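PDB 6ILS: ribokinase from Arabidopsis thaliana, which catalyses the magnesium-dependent transfer of a phosphoryl group from ATP to O-5 of D-ribose, giving D-ribose 5-phosphate. Local coordinates for residues A2-V7 and L130-N135; E123-D128 and I151-A156; V219-V224 and L233-E238. All coordinates share one frame; numbering follows the deposited sequence.

Contact 1 of 3, residues A2-V7 and L130-N135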
ATOM      1  N   ALA B   2      18.608 -31.741  -1.170  1.00 44.18           N
ATOM      2  CA  ALA B   2      18.128 -32.250   0.110  1.00 41.25           C
ATOM      3  C   ALA B   2      16.615 -32.055   0.212  1.00 36.95           C
ATOM      4  O   ALA B   2      16.053 -31.163  -0.444  1.00 38.93           O
ATOM      5  CB  ALA B   2      18.841 -31.550   1.252  1.00 36.26           C
ATOM      6  N   PRO B   3      15.937 -32.897   1.005  1.00 34.04           N
ATOM      7  CA  PRO B   3      14.498 -32.670   1.154  1.00 30.63           C
ATOM      8  C   PRO B   3      14.242 -31.272   1.706  1.00 23.69           C
ATOM      9  O   PRO B   3      14.737 -30.917   2.771  1.00 24.49           O
ATOM     10  CB  PRO B   3      14.054 -33.776   2.129  1.00 30.99           C
ATOM     11  CG  PRO B   3      15.325 -34.314   2.728  1.00 35.04           C
ATOM     12  CD  PRO B   3      16.376 -34.129   1.686  1.00 37.35           C
ATOM     13  N   PRO B   4      13.491 -30.471   0.950  1.00 22.29           N
ATOM     14  CA  PRO B   4      13.453 -29.031   1.189  1.00 22.82           C
ATOM     15  C   PRO B   4      12.629 -28.606   2.380  1.00 21.69           C
ATOM     16  O   PRO B   4      11.713 -29.319   2.821  1.00 19.25           O
ATOM     17  CB  PRO B   4      12.815 -28.489  -0.096  1.00 25.65           C
ATOM     18  CG  PRO B   4      11.936 -29.609  -0.555  1.00 25.81           C
ATOM     19  CD  PRO B   4      12.719 -30.856  -0.244  1.00 26.21           C
ATOM     20  N   LEU B   5      12.963 -27.421   2.888  1.00 18.52           N
ATOM     21  CA  LEU B   5      12.059 -26.702   3.777  1.00 17.83           C
ATOM     22  C   LEU B   5      10.890 -26.212   2.950  1.00 19.61           C
ATOM     23  O   LEU B   5      11.065 -25.466   1.975  1.00 18.87           O
ATOM     24  CB  LEU B   5      12.757 -25.519   4.463  1.00 16.89           C
ATOM     25  CG  LEU B   5      11.839 -24.448   5.077  1.00 19.52           C
ATOM     26  CD1 LEU B   5      11.078 -25.012   6.266  1.00 17.98           C
ATOM     27  CD2 LEU B   5      12.649 -23.217   5.500  1.00 17.80           C
ATOM     28  N   VAL B   6       9.687 -26.633   3.322  1.00 16.04           N
ATOM     29  CA  VAL B   6       8.501 -26.149   2.624  1.00 16.11           C
ATOM     30  C   VAL B   6       7.615 -25.326   3.538  1.00 16.59           C
ATOM     31  O   VAL B   6       7.119 -25.800   4.559  1.00 16.62           O
ATOM     32  CB  VAL B   6       7.691 -27.303   2.025  1.00 18.87           C
ATOM     33  CG1 VAL B   6       6.426 -26.752   1.359  1.00 20.93           C
ATOM     34  CG2 VAL B   6       8.545 -28.053   1.042  1.00 21.40           C
ATOM     35  N   VAL B   7       7.457 -24.057   3.175  1.00 14.03           N
ATOM     36  CA  VAL B   7       6.660 -23.114   3.932  1.00 15.05           C
ATOM     37  C   VAL B   7       5.346 -22.900   3.210  1.00 17.91           C
ATOM     38  O   VAL B   7       5.326 -22.452   2.057  1.00 16.34           O
ATOM     39  CB  VAL B   7       7.387 -21.742   4.097  1.00 16.18           C
ATOM     40  CG1 VAL B   7       6.559 -20.796   4.954  1.00 15.42           C
ATOM     41  CG2 VAL B   7       8.802 -21.949   4.688  1.00 16.90           C
ATOM     42  N   LEU B 130      -0.225 -30.678  -3.143  1.00 46.83           N
ATOM     43  CA  LEU B 130       0.311 -31.377  -1.980  1.00 41.10           C
ATOM     44  C   LEU B 130       1.551 -32.206  -2.272  1.00 38.00           C
ATOM     45  O   LEU B 130       2.147 -32.759  -1.353  1.00 37.38           O
ATOM     46  CB  LEU B 130      -0.750 -32.293  -1.375  1.00 41.63           C
ATOM     47  CG  LEU B 130      -1.983 -31.644  -0.759  1.00 42.75           C
ATOM     48  CD1 LEU B 130      -2.942 -32.715  -0.263  1.00 43.77           C
ATOM     49  CD2 LEU B 130      -1.594 -30.693   0.368  1.00 40.86           C
ATOM     50  N   GLU B 131       1.938 -32.313  -3.537  1.00 33.50           N
ATOM     51  CA  GLU B 131       3.119 -33.101  -3.873  1.00 39.17           C
ATOM     52  C   GLU B 131       4.377 -32.512  -3.236  1.00 32.30           C
ATOM     53  O   GLU B 131       5.274 -33.249  -2.825  1.00 31.71           O
ATOM     54  CB  GLU B 131       3.309 -33.196  -5.387  1.00 40.89           C
ATOM     55  CG  GLU B 131       3.597 -31.854  -6.052  1.00 46.79           C
ATOM     56  CD  GLU B 131       4.340 -31.997  -7.365  1.00 53.21           C
ATOM     57  OE1 GLU B 131       4.742 -33.136  -7.702  1.00 55.94           O
ATOM     58  OE2 GLU B 131       4.524 -30.968  -8.054  1.00 52.11           O
ATOM     59  N   ILE B 132       4.439 -31.186  -3.145  1.00 32.80           N
ATOM     60  CA  ILE B 132       5.645 -30.554  -2.635  1.00 28.78           C
ATOM     61  C   ILE B 132       5.760 -30.786  -1.134  1.00 26.49           C
ATOM     62  O   ILE B 132       6.865 -31.013  -0.643  1.00 26.30           O
ATOM     63  CB  ILE B 132       5.706 -29.031  -2.961  1.00 27.25           C
ATOM     64  CG1 ILE B 132       7.057 -28.442  -2.535  1.00 24.34           C
ATOM     65  CG2 ILE B 132       4.544 -28.272  -2.352  1.00 28.94           C
ATOM     66  CD1 ILE B 132       8.257 -29.201  -3.062  1.00 26.12           C
ATOM     67  N   VAL B 133       4.635 -30.781  -0.416  1.00 26.17           N
ATOM     68  CA  VAL B 133       4.685 -31.009   1.022  1.00 27.01           C
ATOM     69  C   VAL B 133       5.009 -32.472   1.296  1.00 29.57           C
ATOM     70  O   VAL B 133       5.695 -32.793   2.266  1.00 24.08           O
ATOM     71  CB  VAL B 133       3.370 -30.584   1.742  1.00 28.25           C
ATOM     72  CG1 VAL B 133       2.981 -29.163   1.339  1.00 26.59           C
ATOM     73  CG2 VAL B 133       2.228 -31.539   1.475  1.00 35.06           C
ATOM     74  N   ARG B 134       4.565 -33.356   0.408  1.00 29.15           N
ATOM     75  CA  ARG B 134       4.888 -34.767   0.548  1.00 29.61           C
ATOM     76  C   ARG B 134       6.368 -35.056   0.287  1.00 31.81           C
ATOM     77  O   ARG B 134       6.888 -36.090   0.710  1.00 29.57           O
ATOM     78  CB  ARG B 134       4.001 -35.605  -0.385  1.00 33.10           C
ATOM     79  CG  ARG B 134       2.556 -35.652   0.084  1.00 37.28           C
ATOM     80  CD  ARG B 134       1.747 -36.655  -0.702  1.00 45.60           C
ATOM     81  NE  ARG B 134       0.348 -36.660  -0.291  1.00 49.61           N
ATOM     82  CZ  ARG B 134      -0.649 -36.149  -1.010  1.00 53.81           C
ATOM     83  NH1 ARG B 134      -1.892 -36.210  -0.549  1.00 51.77           N
ATOM     84  NH2 ARG B 134      -0.406 -35.593  -2.194  1.00 52.53           N
ATOM     85  N   ASN B 135       7.049 -34.150  -0.405  1.00 27.89           N
ATOM     86  CA  ASN B 135       8.487 -34.308  -0.638  1.00 27.58           C
ATOM     87  C   ASN B 135       9.353 -33.501   0.328  1.00 25.94           C
ATOM     88  O   ASN B 135      10.575 -33.490   0.201  1.00 27.14           O
ATOM     89  CB  ASN B 135       8.855 -33.913  -2.073  1.00 34.22           C
ATOM     90  CG  ASN B 135       8.315 -34.882  -3.103  1.00 39.37           C
ATOM     91  OD1 ASN B 135       7.909 -35.995  -2.773  1.00 43.22           O
ATOM     92  ND2 ASN B 135       8.323 -34.466  -4.366  1.00 42.60           N
TER

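Contact 2 of 3, residues E123-D128 and I151-A156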
ATOM      1  N   GLU B 123     -10.961 -25.070  -2.131  1.00 36.25           N
ATOM      2  CA  GLU B 123     -11.681 -25.694  -1.035  1.00 35.29           C
ATOM      3  C   GLU B 123     -10.954 -26.970  -0.605  1.00 34.21           C
ATOM      4  O   GLU B 123     -10.807 -27.246   0.586  1.00 34.50           O
ATOM      5  CB  GLU B 123     -13.122 -25.996  -1.451  1.00 46.92           C
ATOM      6  CG  GLU B 123     -13.840 -26.986  -0.540  1.00 57.22           C
ATOM      7  CD  GLU B 123     -15.327 -27.105  -0.844  1.00 79.65           C
ATOM      8  OE1 GLU B 123     -15.862 -26.241  -1.573  1.00 77.66           O
ATOM      9  OE2 GLU B 123     -15.958 -28.072  -0.360  1.00 91.26           O
ATOM     10  N   ILE B 124     -10.504 -27.736  -1.593  1.00 36.61           N
ATOM     11  CA  ILE B 124      -9.702 -28.928  -1.373  1.00 38.23           C
ATOM     12  C   ILE B 124      -8.390 -28.792  -2.120  1.00 39.92           C
ATOM     13  O   ILE B 124      -8.380 -28.509  -3.314  1.00 37.90           O
ATOM     14  CB  ILE B 124     -10.418 -30.211  -1.854  1.00 39.93           C
ATOM     15  CG1 ILE B 124     -11.800 -30.331  -1.211  1.00 40.06           C
ATOM     16  CG2 ILE B 124      -9.571 -31.439  -1.560  1.00 36.90           C
ATOM     17  CD1 ILE B 124     -11.762 -30.376   0.299  1.00 45.28           C
ATOM     18  N   MET B 125      -7.282 -28.990  -1.419  1.00 38.81           N
ATOM     19  CA  MET B 125      -5.976 -28.926  -2.056  1.00 41.39           C
ATOM     20  C   MET B 125      -5.811 -30.077  -3.024  1.00 44.97           C
ATOM     21  O   MET B 125      -6.041 -31.227  -2.657  1.00 45.51           O
ATOM     22  CB  MET B 125      -4.868 -28.969  -1.010  1.00 42.08           C
ATOM     23  CG  MET B 125      -4.942 -27.837  -0.016  1.00 41.32           C
ATOM     24  SD  MET B 125      -4.139 -26.372  -0.671  1.00 46.31           S
ATOM     25  CE  MET B 125      -2.421 -26.873  -0.528  1.00 39.45           C
ATOM     26  N   SER B 126      -5.410 -29.777  -4.256  1.00 51.25           N
ATOM     27  CA  SER B 126      -5.144 -30.841  -5.228  1.00 54.69           C
ATOM     28  C   SER B 126      -3.871 -31.581  -4.844  1.00 56.39           C
ATOM     29  O   SER B 126      -3.010 -31.026  -4.162  1.00 53.33           O
ATOM     30  CB  SER B 126      -5.020 -30.282  -6.642  1.00 56.58           C
ATOM     31  OG  SER B 126      -3.729 -29.744  -6.849  1.00 59.17           O
ATOM     32  N   ASP B 127      -3.746 -32.825  -5.297  1.00 60.90           N
ATOM     33  CA  ASP B 127      -2.658 -33.685  -4.854  1.00 58.42           C
ATOM     34  C   ASP B 127      -1.295 -33.294  -5.424  1.00 56.91           C
ATOM     35  O   ASP B 127      -0.256 -33.788  -4.959  1.00 57.08           O
ATOM     36  CB  ASP B 127      -2.963 -35.139  -5.203  1.00 61.74           C
ATOM     37  CG  ASP B 127      -3.701 -35.855  -4.091  1.00 65.18           C
ATOM     38  OD1 ASP B 127      -4.947 -35.797  -4.066  1.00 70.28           O
ATOM     39  OD2 ASP B 127      -3.030 -36.457  -3.229  1.00 64.70           O
ATOM     40  N   ASP B 128      -1.284 -32.400  -6.409  1.00 57.17           N
ATOM     41  CA  ASP B 128      -0.015 -31.880  -6.887  1.00 56.98           C
ATOM     42  C   ASP B 128       0.168 -30.452  -6.401  1.00 54.73           C
ATOM     43  O   ASP B 128       1.166 -29.805  -6.715  1.00 55.81           O
ATOM     44  CB  ASP B 128       0.089 -31.975  -8.411  1.00 62.76           C
ATOM     45  CG  ASP B 128       0.779 -33.266  -8.869  1.00 67.09           C
ATOM     46  OD1 ASP B 128       2.011 -33.389  -8.687  1.00 68.21           O
ATOM     47  OD2 ASP B 128       0.088 -34.164  -9.400  1.00 74.05           O
ATOM     48  N   ILE B 151      -4.928 -27.530   7.976  1.00 25.67           N
ATOM     49  CA  ILE B 151      -5.289 -28.891   8.390  1.00 23.18           C
ATOM     50  C   ILE B 151      -4.947 -29.884   7.290  1.00 23.33           C
ATOM     51  O   ILE B 151      -4.300 -30.892   7.538  1.00 26.78           O
ATOM     52  CB  ILE B 151      -6.778 -28.975   8.784  1.00 24.17           C
ATOM     53  CG1 ILE B 151      -6.986 -28.286  10.132  1.00 27.48           C
ATOM     54  CG2 ILE B 151      -7.226 -30.436   8.856  1.00 30.34           C
ATOM     55  CD1 ILE B 151      -8.420 -28.009  10.477  1.00 30.79           C
ATOM     56  N   GLN B 152      -5.302 -29.561   6.051  1.00 24.42           N
ATOM     57  CA  GLN B 152      -5.022 -30.449   4.938  1.00 22.65           C
ATOM     58  C   GLN B 152      -3.528 -30.663   4.713  1.00 26.97           C
ATOM     59  O   GLN B 152      -3.095 -31.764   4.371  1.00 25.00           O
ATOM     60  CB  GLN B 152      -5.676 -29.909   3.653  1.00 25.11           C
ATOM     61  CG  GLN B 152      -7.203 -29.849   3.718  1.00 26.74           C
ATOM     62  CD  GLN B 152      -7.813 -29.245   2.464  1.00 30.03           C
ATOM     63  OE1 GLN B 152      -7.573 -29.716   1.346  1.00 33.20           O
ATOM     64  NE2 GLN B 152      -8.580 -28.177   2.642  1.00 29.27           N
ATOM     65  N   VAL B 153      -2.731 -29.611   4.881  1.00 23.01           N
ATOM     66  CA  VAL B 153      -1.289 -29.742   4.682  1.00 23.63           C
ATOM     67  C   VAL B 153      -0.672 -30.627   5.771  1.00 20.76           C
ATOM     68  O   VAL B 153       0.097 -31.541   5.490  1.00 21.96           O
ATOM     69  CB  VAL B 153      -0.606 -28.350   4.677  1.00 21.07           C
ATOM     70  CG1 VAL B 153       0.915 -28.491   4.771  1.00 21.59           C
ATOM     71  CG2 VAL B 153      -1.004 -27.586   3.426  1.00 22.64           C
ATOM     72  N   ALA B 154      -1.025 -30.342   7.015  1.00 23.30           N
ATOM     73  CA  ALA B 154      -0.449 -31.063   8.144  1.00 24.24           C
ATOM     74  C   ALA B 154      -0.783 -32.551   8.052  1.00 30.11           C
ATOM     75  O   ALA B 154       0.088 -33.399   8.229  1.00 28.54           O
ATOM     76  CB  ALA B 154      -0.946 -30.486   9.437  1.00 20.72           C
ATOM     77  N   LYS B 155      -2.041 -32.854   7.737  1.00 31.10           N
ATOM     78  CA  LYS B 155      -2.476 -34.250   7.607  1.00 29.39           C
ATOM     79  C   LYS B 155      -1.752 -34.957   6.471  1.00 31.93           C
ATOM     80  O   LYS B 155      -1.415 -36.136   6.578  1.00 35.44           O
ATOM     81  CB  LYS B 155      -3.992 -34.327   7.401  1.00 29.23           C
ATOM     82  CG  LYS B 155      -4.755 -34.071   8.681  1.00 32.75           C
ATOM     83  CD  LYS B 155      -6.252 -34.248   8.517  1.00 39.80           C
ATOM     84  CE  LYS B 155      -6.944 -33.936   9.833  1.00 43.17           C
ATOM     85  NZ  LYS B 155      -8.404 -34.249   9.812  1.00 48.60           N
ATOM     86  N   ALA B 156      -1.474 -34.226   5.397  1.00 30.80           N
ATOM     87  CA  ALA B 156      -0.757 -34.795   4.257  1.00 31.81           C
ATOM     88  C   ALA B 156       0.690 -35.120   4.611  1.00 36.05           C
ATOM     89  O   ALA B 156       1.334 -35.931   3.946  1.00 35.65           O
ATOM     90  CB  ALA B 156      -0.803 -33.845   3.063  1.00 33.08           C
TER

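Contact 3 of 3, residues V219-V224 and L233-E238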
ATOM      1  N   VAL B 219      -0.024 -32.037  21.672  1.00 34.13           N
ATOM      2  CA  VAL B 219       1.229 -31.581  21.061  1.00 30.48           C
ATOM      3  C   VAL B 219       2.447 -32.006  21.883  1.00 29.13           C
ATOM      4  O   VAL B 219       2.592 -31.598  23.031  1.00 31.62           O
ATOM      5  CB  VAL B 219       1.251 -30.063  20.883  1.00 31.21           C
ATOM      6  CG1 VAL B 219       2.423 -29.668  19.961  1.00 27.60           C
ATOM      7  CG2 VAL B 219      -0.063 -29.578  20.313  1.00 28.39           C
ATOM      8  N   LYS B 220       3.317 -32.807  21.272  1.00 26.21           N
ATOM      9  CA  LYS B 220       4.482 -33.393  21.936  1.00 33.35           C
ATOM     10  C   LYS B 220       5.606 -32.394  22.191  1.00 32.29           C
ATOM     11  O   LYS B 220       6.357 -32.528  23.166  1.00 29.15           O
ATOM     12  CB  LYS B 220       5.047 -34.548  21.101  1.00 31.80           C
ATOM     13  CG  LYS B 220       4.065 -35.673  20.831  1.00 40.96           C
ATOM     14  CD  LYS B 220       3.732 -36.451  22.085  1.00 40.87           C
ATOM     15  CE  LYS B 220       2.614 -37.464  21.825  1.00 50.14           C
ATOM     16  NZ  LYS B 220       1.269 -36.812  21.732  1.00 45.77           N
ATOM     17  N   GLN B 221       5.742 -31.418  21.295  1.00 27.71           N
ATOM     18  CA  GLN B 221       6.868 -30.476  21.363  1.00 23.28           C
ATOM     19  C   GLN B 221       6.383 -29.055  21.226  1.00 20.87           C
ATOM     20  O   GLN B 221       5.580 -28.740  20.344  1.00 19.74           O
ATOM     21  CB  GLN B 221       7.903 -30.776  20.281  1.00 22.97           C
ATOM     22  CG  GLN B 221       8.411 -32.182  20.284  1.00 31.48           C
ATOM     23  CD  GLN B 221       9.658 -32.338  19.444  1.00 38.49           C
ATOM     24  OE1 GLN B 221      10.301 -31.353  19.081  1.00 37.75           O
ATOM     25  NE2 GLN B 221      10.027 -33.579  19.156  1.00 48.83           N
ATOM     26  N   VAL B 222       6.836 -28.199  22.130  1.00 18.71           N
ATOM     27  CA  VAL B 222       6.455 -26.807  22.106  1.00 17.29           C
ATOM     28  C   VAL B 222       7.732 -25.959  22.163  1.00 21.20           C
ATOM     29  O   VAL B 222       8.549 -26.108  23.067  1.00 16.91           O
ATOM     30  CB  VAL B 222       5.508 -26.449  23.261  1.00 21.44           C
ATOM     31  CG1 VAL B 222       5.048 -24.996  23.156  1.00 18.13           C
ATOM     32  CG2 VAL B 222       4.284 -27.419  23.275  1.00 21.59           C
ATOM     33  N   LEU B 223       7.885 -25.101  21.163  1.00 17.63           N
ATOM     34  CA  LEU B 223       9.015 -24.171  21.041  1.00 15.80           C
ATOM     35  C   LEU B 223       8.529 -22.787  21.450  1.00 16.14           C
ATOM     36  O   LEU B 223       7.920 -22.076  20.655  1.00 17.37           O
ATOM     37  CB  LEU B 223       9.537 -24.180  19.585  1.00 18.02           C
ATOM     38  CG  LEU B 223      10.672 -23.211  19.235  1.00 19.77           C
ATOM     39  CD1 LEU B 223      11.910 -23.627  20.012  1.00 15.00           C
ATOM     40  CD2 LEU B 223      10.943 -23.243  17.724  1.00 19.30           C
ATOM     41  N   VAL B 224       8.737 -22.406  22.701  1.00 15.14           N
ATOM     42  CA  VAL B 224       8.196 -21.148  23.177  1.00 18.06           C
ATOM     43  C   VAL B 224       9.171 -19.982  23.006  1.00 19.82           C
ATOM     44  O   VAL B 224      10.311 -20.048  23.467  1.00 20.27           O
ATOM     45  CB  VAL B 224       7.792 -21.236  24.665  1.00 24.19           C
ATOM     46  CG1 VAL B 224       7.043 -19.983  25.069  1.00 23.21           C
ATOM     47  CG2 VAL B 224       6.935 -22.474  24.911  1.00 24.52           C
ATOM     48  N   LEU B 233      12.539 -25.006  24.602  1.00 17.61           N
ATOM     49  CA  LEU B 233      11.977 -26.126  23.880  1.00 19.17           C
ATOM     50  C   LEU B 233      11.518 -27.176  24.879  1.00 20.84           C
ATOM     51  O   LEU B 233      12.336 -27.757  25.606  1.00 23.19           O
ATOM     52  CB  LEU B 233      12.983 -26.739  22.913  1.00 17.71           C
ATOM     53  CG  LEU B 233      12.489 -27.951  22.109  1.00 22.31           C
ATOM     54  CD1 LEU B 233      11.356 -27.566  21.152  1.00 20.46           C
ATOM     55  CD2 LEU B 233      13.631 -28.592  21.349  1.00 24.20           C
ATOM     56  N   PHE B 234      10.207 -27.387  24.925  1.00 19.47           N
ATOM     57  CA  PHE B 234       9.624 -28.434  25.767  1.00 20.05           C
ATOM     58  C   PHE B 234       9.291 -29.642  24.924  1.00 20.56           C
ATOM     59  O   PHE B 234       8.604 -29.528  23.910  1.00 22.63           O
ATOM     60  CB  PHE B 234       8.346 -27.953  26.461  1.00 17.60           C
ATOM     61  CG  PHE B 234       8.536 -26.778  27.375  1.00 20.86           C
ATOM     62  CD1 PHE B 234       8.629 -25.485  26.869  1.00 20.94           C
ATOM     63  CD2 PHE B 234       8.587 -26.955  28.745  1.00 24.31           C
ATOM     64  CE1 PHE B 234       8.782 -24.406  27.714  1.00 19.95           C
ATOM     65  CE2 PHE B 234       8.750 -25.874  29.593  1.00 21.90           C
ATOM     66  CZ  PHE B 234       8.844 -24.602  29.079  1.00 23.59           C
ATOM     67  N   ILE B 235       9.770 -30.803  25.345  1.00 20.72           N
ATOM     68  CA  ILE B 235       9.425 -32.065  24.698  1.00 24.27           C
ATOM     69  C   ILE B 235       8.791 -32.968  25.751  1.00 29.25           C
ATOM     70  O   ILE B 235       9.345 -33.135  26.835  1.00 28.00           O
ATOM     71  CB  ILE B 235      10.653 -32.733  24.093  1.00 26.69           C
ATOM     72  CG1 ILE B 235      11.312 -31.796  23.070  1.00 28.88           C
ATOM     73  CG2 ILE B 235      10.281 -34.065  23.460  1.00 31.92           C
ATOM     74  CD1 ILE B 235      12.583 -32.342  22.488  1.00 32.33           C
ATOM     75  N   GLN B 236       7.625 -33.524  25.454  1.00 28.73           N
ATOM     76  CA  GLN B 236       6.922 -34.328  26.450  1.00 31.53           C
ATOM     77  C   GLN B 236       7.768 -35.500  26.937  1.00 30.23           C
ATOM     78  O   GLN B 236       8.326 -36.257  26.140  1.00 29.84           O
ATOM     79  CB  GLN B 236       5.599 -34.840  25.891  1.00 33.94           C
ATOM     80  CG  GLN B 236       4.712 -35.440  26.957  1.00 35.73           C
ATOM     81  CD  GLN B 236       3.308 -35.611  26.478  1.00 40.08           C
ATOM     82  OE1 GLN B 236       3.073 -35.803  25.289  1.00 37.95           O
ATOM     83  NE2 GLN B 236       2.352 -35.528  27.399  1.00 40.49           N
ATOM     84  N   GLY B 237       7.888 -35.626  28.256  1.00 32.65           N
ATOM     85  CA  GLY B 237       8.661 -36.700  28.860  1.00 31.50           C
ATOM     86  C   GLY B 237      10.130 -36.367  29.051  1.00 32.81           C
ATOM     87  O   GLY B 237      10.914 -37.187  29.536  1.00 31.92           O
ATOM     88  N   GLU B 238      10.514 -35.156  28.665  1.00 30.21           N
ATOM     89  CA  GLU B 238      11.911 -34.753  28.750  1.00 31.19           C
ATOM     90  C   GLU B 238      12.049 -33.447  29.519  1.00 28.29           C
ATOM     91  O   GLU B 238      11.068 -32.728  29.745  1.00 28.55           O
ATOM     92  CB  GLU B 238      12.531 -34.610  27.349  1.00 33.09           C
ATOM     93  CG  GLU B 238      12.195 -35.740  26.366  1.00 36.82           C
ATOM     94  CD  GLU B 238      12.733 -37.105  26.786  1.00 51.07           C
ATOM     95  OE1 GLU B 238      13.631 -37.162  27.659  1.00 59.84           O
ATOM     96  OE2 GLU B 238      12.269 -38.129  26.228  1.00 53.47           O
TER
HETATM   97  O   HOH W   1       0.986 -34.739  23.855  1.00 39.37           O

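Contact 1 of 3, residues A2-V7 and L130-N135
Val-6 and Ile-132 meet through two matching first torsions. In Val-6, CG1 is anti to the backbone N (chi1 177°), which leaves CG2 beside that nitrogen and aimed at the helical turn 131-134. In Ile-132, CG1 is likewise anti to its own N (chi1 -174°), and this carries the longer branch over to the strand. The outcome is a contact of Val-6 CG2 with Ile-132 CG1 at 3.9 Å, the two side chains meeting at a slant. The same methyl, Val-6 CG2, also lies 3.8 Å from the carbonyl O of Ile-132. The other branch, Val-6 CG1, reaches Val-133 CG1 at 4.2 Å, so the forked valine touches two successive residues of the turn. A beta-branched residue suits this place: it fits an extended strand and offers one methyl to each neighbour.

Nearer the chain start the prolines rest mainly on the carbonyl O of Asn-135 instead of on side chains. Pro-4 brings its CD to within 3.4 Å of Asn-135 O, and its CG stands 4.5 Å from Ile-132 CD1. Its ring nitrogen has no hydrogen to satisfy. Pro-3 adds only its CB, 4.0 Å from Asn-135 O, where both residues are exposed. No hydrogen bond crosses between the segments; the backbone of Val-6 pairs instead with Ile-138 and Leu-140 of the next strand, while Val-59 of strand 56-63 packs on both Val-6 and Ile-132. This is a short helical turn laid on a strand of the parallel part of the central sheet, as expected in the alpha/beta fold of PfkB-family sugar kinases.

Contact 2 of 3, residues E123-D128 and I151-A156
Gln-152, on helix 147-158, grips the backbone of the loop 123-128 with both ends of its amide, fastening an irregular connection to a helix packed on the central sheet of the alpha/beta PfkB fold. The tight part is this pair of hydrogen bonds. Met-125 N donates to Gln-152 OE1 at 2.9 Å and almost straight, 174° at the hydrogen, although the donor stands somewhat off the carbonyl plane of the amide. Gln-152 NE2 gives a longer bond, 3.2 Å, to Glu-123 O, more bent at 150°. A glutamine is apt because one flat group supplies both an acceptor and a donor, matching a backbone N-H and C=O two residues apart. The chain is extended beyond CG (chi2 177°), which lets the amide span the gap from helix to loop. Those two bonds set which way round the amide lies; Ser-148 OG, one turn earlier, is a further partner of NE2.

On the buried side Met-125 rests its CG on the amide, 3.5 Å from Gln-152 OE1, and bends at chi2 and chi3 swing CE round toward Val-153; Leu-130 also packs here. The opposite character belongs to Glu-123 and Ile-124, both exposed. The CB of Glu-123 points away from the helix, and the residue takes part through its carbonyl O. Ile-124 meets Gln-152 OE1 with its CA at 3.5 Å and, of its side chain, CG2 at 3.9 Å. Deeper in, where Val-153 also touches strand 138-143, the final touch is a methyl-to-methyl one: Met-125 CE to Val-153 CG2, 4.3 Å.

Contact 3 of 3, residues V219-V224 and L233-E238
Gln-221 and Ile-235 form a non-hydrogen-bonded pair of an antiparallel hairpin, their side chains side by side and pointing the same way. From Gln-221 CB, 3.9 Å from Phe-234 O, the chain runs to CG, which, anti to the carbonyl carbon (chi1 -55°), lies 4.0 Å from Ile-235 CG1, with the extended chain laid along Ile-235. CD keeps to that same CG1, and OE1 ends near both it and Leu-233 CD1. The apolar stem and amide tip suit a partly exposed position. Shortening Gln-221 to an alanine removes CG and the amide, which is likely to leave Ile-235 uncovered beside its CG1.

Val-222 and Phe-234 are the hydrogen-bonded pair, each N meeting the other's O at 2.8 Å. Val-222 O also lies at the edge of the Phe-234 ring, whose CE1 touches Val-224 CG2 at 3.9 Å. At the exposed end, Gln-236 N bonds to Lys-220 O, and a water accepts from Lys-220 NZ and donates to Gln-236 OE1. Gly-237, third residue of the type II turn 235-238, takes up the positive phi (88°) needed there.

Phe-234 and Val-222 pack against helix 204-216, whereas Leu-223 and Leu-233 face helices 257-270 and 275-289; strands 185-187 and 241-243 flank the hairpin.

Contact 1 is the most buried, has no hydrogen bond across it and rests on carbon contacts, whereas contact 2 is partly buried and relies on side-chain-to-backbone hydrogen bonds. They are neighbours: Arg-134 NH1 makes a 2.9 Å salt bridge to Asp-127 OD2, and Val-133 packs on Val-153, so the turn 131-134 packs on both strand 5-8 and helix 147-158. Along the chain their segments alternate. Contact 3 stands apart, its centre about 24 Å from that of contact 1, yet both reach the same nine-stranded sheet, contact 1 in its parallel part and contact 3 at its antiparallel end. There backbone pairing dominates, with buried side chains on both faces and polar, water-linked ones at the hairpin's open end.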